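Ribosome biogenesis GTPase A (Thermotoga maritima, PDB 3CNL) binds GTP in a circularly permuted G domain, probably hydrolyses it, and is probably required for a late step of 50S ribosomal subunit assembly. Local coordinates at residues A[29-33]-A[55-59]; A[168-172]-A[232-236]. All coordinates share one frame; numbering follows the deposited sequence.

Overall arrangement
Interaction 1 (29-33 with 55-59) lies at the end of the GTPase sheet, where the turn after strand 24-30 meets the guanine-binding loop after strand 48-54. Interaction 2 (168-172 with 232-236) joins the ends of helices 162-170 and 224-236 in the helical part of the chain. Their centres are 12 Å apart, and Arg32 spans the gap: its NH2 lies 2.8 Å from Ala236 O and its NH1 2.9 Å from Val235 O, both probable hydrogen bonds. Val171 CG1 packs 3.5 Å from Asp30 OD2. The nucleotide is held directly in interaction 1, whereas the side chain of Ala236 in interaction 2 is about 8 Å from it.

Interaction 1 of 2, residues A[29-33]-A[55-59]; sequences RDARA and KVDIA. With GNP (phosphoaminophosphonic acid-guanylate ester), chain B.
Arg32 lays its guanidinium against Ile58, whose CD1 sits over the centre of one face, 3.7 Å above the plane. Further back, the arginine's aliphatic part rests on Ala59, with CG 3.5 Å from Ala59 CB. A bend at chi3 (-63°) turns the planar group back to Asp30, which it grips side-on: NE bonds OD1, and NH2 reaches OD2 at 2.8 Å, nearly in the guanidinium plane. The anti lone pair of Asp30 OD1 takes the backbone N of Arg32, closing an Asx turn. Lys55 crosses Asp30 at about a right angle; its NZ stays 4.3 Å from Asp30 OD2, and water 1 bridges the two. Extended beyond CG, the lysine passes over one face of the guanine, with CG 3.4 Å from GNP C6, and its NZ bonds both the ribose O4' and Asn109 O. Asp57 receives N1 and N2 of the base on its two carboxylate oxygens, the N1 bond to OD1 being 2.9 Å long and almost straight (170°). Cutting Arg32 back to alanine would probably cost the buried Asp30 carboxylate its two-nitrogen grip and the carbonyls of Val235 and Ala236 these donors. The paired Asp57 bonds read the N1 and N2 edge of guanine, as in the NKxD motif of GTPases; behind Lys55 and Ile58, which themselves touch the nucleotide, the Arg32-Asp30 salt bridge pairs two buried charges.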
# COMPACT_ATOMS: atom_id res chain seq x y z
N ARG A 29 -2.23 -4.82 -0.80
CA ARG A 29 -0.84 -4.40 -0.70
C ARG A 29 -0.56 -3.42 -1.82
O ARG A 29 -1.31 -3.38 -2.79
CB ARG A 29 0.08 -5.61 -0.85
CG ARG A 29 -0.16 -6.76 0.15
CD ARG A 29 1.03 -7.69 0.15
NE ARG A 29 0.76 -8.90 0.91
CZ ARG A 29 1.64 -9.86 1.14
NH1 ARG A 29 2.88 -9.78 0.68
NH2 ARG A 29 1.27 -10.92 1.86
N ASP A 30 0.51 -2.65 -1.69
CA ASP A 30 1.00 -1.78 -2.77
C ASP A 30 2.00 -2.65 -3.54
O ASP A 30 2.90 -3.24 -2.95
CB ASP A 30 1.66 -0.51 -2.17
CG ASP A 30 1.98 0.56 -3.22
OD1 ASP A 30 2.59 0.22 -4.24
OD2 ASP A 30 1.65 1.76 -3.02
N ALA A 31 1.83 -2.75 -4.86
CA ALA A 31 2.73 -3.53 -5.73
C ALA A 31 4.15 -2.99 -5.75
O ALA A 31 5.10 -3.70 -6.10
CB ALA A 31 2.18 -3.55 -7.17
N ARG A 32 4.32 -1.72 -5.38
CA ARG A 32 5.68 -1.13 -5.37
C ARG A 32 6.51 -1.59 -4.16
O ARG A 32 7.76 -1.51 -4.14
CB ARG A 32 5.58 0.39 -5.38
CG ARG A 32 4.88 0.94 -6.61
CD ARG A 32 4.61 2.45 -6.51
NE ARG A 32 3.69 2.78 -5.40
CZ ARG A 32 3.47 4.01 -4.94
NH1 ARG A 32 4.10 5.04 -5.50
NH2 ARG A 32 2.62 4.23 -3.93
N ALA A 33 5.81 -2.09 -3.14
CA ALA A 33 6.47 -2.55 -1.92
C ALA A 33 5.68 -3.70 -1.31
O ALA A 33 5.05 -3.50 -0.28
CB ALA A 33 6.58 -1.36 -0.90
N LYS A 55 -2.35 -0.73 -7.28
CA LYS A 55 -1.65 0.45 -7.83
C LYS A 55 -0.57 0.08 -8.88
O LYS A 55 0.45 0.78 -8.99
CB LYS A 55 -1.04 1.34 -6.72
CG LYS A 55 -2.03 1.82 -5.62
CD LYS A 55 -1.42 2.85 -4.67
CE LYS A 55 -2.42 3.19 -3.56
NZ LYS A 55 -1.89 4.26 -2.67
N VAL A 56 -0.80 -0.99 -9.66
CA VAL A 56 0.19 -1.42 -10.68
C VAL A 56 0.46 -0.33 -11.73
O VAL A 56 1.51 -0.31 -12.43
CB VAL A 56 -0.16 -2.79 -11.35
CG1 VAL A 56 -0.14 -3.93 -10.32
CG2 VAL A 56 -1.48 -2.73 -12.13
N ASP A 57 -0.48 0.60 -11.81
CA ASP A 57 -0.38 1.69 -12.78
C ASP A 57 0.78 2.67 -12.49
O ASP A 57 1.31 3.30 -13.41
CB ASP A 57 -1.71 2.43 -12.90
CG ASP A 57 -2.13 3.08 -11.61
OD1 ASP A 57 -2.14 2.38 -10.59
OD2 ASP A 57 -2.44 4.28 -11.61
N ILE A 58 1.20 2.76 -11.22
CA ILE A 58 2.30 3.63 -10.81
C ILE A 58 3.53 2.82 -10.33
O ILE A 58 4.49 3.40 -9.80
CB ILE A 58 1.85 4.68 -9.75
CG1 ILE A 58 1.25 4.03 -8.49
CG2 ILE A 58 0.86 5.70 -10.39
CD1 ILE A 58 0.83 5.01 -7.43
N ALA A 59 3.49 1.51 -10.56
CA ALA A 59 4.57 0.59 -10.20
C ALA A 59 5.40 0.24 -11.42
O ALA A 59 4.90 0.27 -12.54
CB ALA A 59 4.00 -0.70 -9.59
PG GNP B . -6.67 4.19 4.53
O1G GNP B . -6.92 2.83 5.16
O2G GNP B . -5.33 4.78 4.95
O3G GNP B . -7.87 5.08 4.81
N3B GNP B . -6.63 4.27 2.95
PB GNP B . -7.14 3.22 1.90
O1B GNP B . -6.36 1.95 2.02
O2B GNP B . -8.62 3.09 2.05
O3A GNP B . -6.83 3.85 0.53
PA GNP B . -7.70 4.76 -0.39
O1A GNP B . -8.59 3.95 -1.24
O2A GNP B . -8.32 5.87 0.35
O5' GNP B . -6.65 5.35 -1.37
C5' GNP B . -5.50 6.09 -0.93
C4' GNP B . -4.98 6.92 -2.10
O4' GNP B . -4.50 6.07 -3.18
C3' GNP B . -5.99 7.84 -2.76
O3' GNP B . -5.31 9.02 -3.17
C2' GNP B . -6.42 7.03 -3.98
O2' GNP B . -6.90 7.89 -4.99
C1' GNP B . -5.10 6.38 -4.41
N9 GNP B . -5.25 5.11 -5.11
C8 GNP B . -6.04 4.05 -4.72
N7 GNP B . -5.94 3.02 -5.53
C5 GNP B . -5.03 3.45 -6.52
C6 GNP B . -4.51 2.79 -7.66
O6 GNP B . -4.76 1.64 -8.07
N1 GNP B . -3.60 3.59 -8.38
C2 GNP B . -3.23 4.88 -8.02
N2 GNP B . -2.35 5.51 -8.82
N3 GNP B . -3.70 5.50 -6.95
C4 GNP B . -4.59 4.74 -6.26
O HOH W 1 0.06 3.09 -1.26
O HOH W 2 5.59 5.20 -8.22

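Interaction 2 of 2, residues A[168-172]-A[232-236]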
# COMPACT_ATOMS: atom_id res chain seq x y z
N LEU A 168 7.38 2.15 3.88
CA LEU A 168 6.04 2.61 4.24
C LEU A 168 5.85 4.11 4.04
O LEU A 168 4.75 4.56 3.71
CB LEU A 168 5.67 2.20 5.66
CG LEU A 168 5.52 0.71 5.97
CD1 LEU A 168 5.35 0.51 7.46
CD2 LEU A 168 4.30 0.16 5.20
N LEU A 169 6.89 4.90 4.27
CA LEU A 169 6.85 6.31 3.90
C LEU A 169 6.64 6.53 2.40
O LEU A 169 5.85 7.38 1.97
CB LEU A 169 8.14 7.02 4.36
CG LEU A 169 8.34 8.49 3.99
CD1 LEU A 169 7.29 9.33 4.68
CD2 LEU A 169 9.75 8.94 4.44
N LEU A 170 7.40 5.78 1.61
CA LEU A 170 7.37 5.93 0.14
C LEU A 170 6.00 5.57 -0.47
O LEU A 170 5.62 6.11 -1.51
CB LEU A 170 8.49 5.05 -0.48
CG LEU A 170 9.93 5.55 -0.38
CD1 LEU A 170 10.99 4.47 -0.66
CD2 LEU A 170 10.17 6.73 -1.29
N VAL A 171 5.26 4.65 0.14
CA VAL A 171 3.91 4.31 -0.34
C VAL A 171 2.80 5.12 0.37
O VAL A 171 1.61 4.90 0.14
CB VAL A 171 3.64 2.77 -0.28
CG1 VAL A 171 4.59 2.02 -1.21
CG2 VAL A 171 3.76 2.26 1.15
N GLY A 172 3.19 6.09 1.19
CA GLY A 172 2.23 6.97 1.90
C GLY A 172 1.46 6.33 3.04
O GLY A 172 0.47 6.88 3.54
N PHE A 232 7.47 13.18 -0.61
CA PHE A 232 7.05 11.80 -0.34
C PHE A 232 5.57 11.58 -0.57
O PHE A 232 5.14 10.48 -0.93
CB PHE A 232 7.51 11.31 1.05
CG PHE A 232 8.99 11.12 1.13
CD1 PHE A 232 9.62 10.16 0.35
CD2 PHE A 232 9.78 11.94 1.95
CE1 PHE A 232 11.02 10.01 0.39
CE2 PHE A 232 11.17 11.79 1.99
CZ PHE A 232 11.78 10.82 1.22
N THR A 233 4.79 12.65 -0.44
CA THR A 233 3.37 12.63 -0.80
C THR A 233 3.27 12.44 -2.29
O THR A 233 2.52 11.60 -2.77
CB THR A 233 2.67 13.92 -0.36
OG1 THR A 233 2.67 13.96 1.07
CG2 THR A 233 1.22 13.97 -0.87
N GLU A 234 4.06 13.21 -3.05
CA GLU A 234 4.13 13.03 -4.48
C GLU A 234 4.64 11.65 -4.93
O GLU A 234 4.08 11.05 -5.86
CB GLU A 234 4.98 14.14 -5.11
CG GLU A 234 4.23 15.47 -5.17
CD GLU A 234 4.96 16.53 -5.95
OE1 GLU A 234 4.34 17.58 -6.21
OE2 GLU A 234 6.13 16.32 -6.31
N VAL A 235 5.68 11.13 -4.30
CA VAL A 235 6.17 9.77 -4.60
C VAL A 235 5.06 8.71 -4.39
O VAL A 235 4.85 7.83 -5.24
CB VAL A 235 7.42 9.38 -3.76
CG1 VAL A 235 7.74 7.91 -3.93
CG2 VAL A 235 8.63 10.22 -4.20
N ALA A 236 4.36 8.82 -3.27
CA ALA A 236 3.31 7.88 -2.86
C ALA A 236 2.16 7.85 -3.87
O ALA A 236 1.53 6.80 -4.08
CB ALA A 236 2.80 8.28 -1.51
O HOH W 3 4.40 9.74 1.89
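Phe232 faces Leu169 across the gap between the two helices: Leu169 CD2 stands over the centre of the ring, 3.9 Å from its centroid and 10° off the normal, a CH-pi contact. The first torsion of Leu169 (chi1 176°) turns CG away from the backbone N and carries CD2 out to the aromatic face. Leu170 approaches the same ring differently, its CD2 meeting the edge 3.8 Å from Phe232 CE1. The carbonyl of Phe232 also shares water 3 with Leu169 O, although its own bond to the water is weak. One turn on, Val235 directs CG1 at Leu170, 3.8 Å from CD2. Ala236 makes the tightest backbone approach, its CA lying 3.2 Å from Leu170 O in a CA-H...O contact. Its methyl lies 3.5 Å from Gly172 N, where a side chain on the glycine would clash. Gly172, with positive phi, is the C-prime residue of the Schellman motif ending helix 162-170. Helix 182-196 adds Ala188, touching both Leu169 and Phe232, and Ile191 against Leu170, so three helices meet here. Beyond the helix end, Val171 O bonds Asn109 ND2, which ties this end to the phosphate-binding loop between strand 101-106 and helix 112-120.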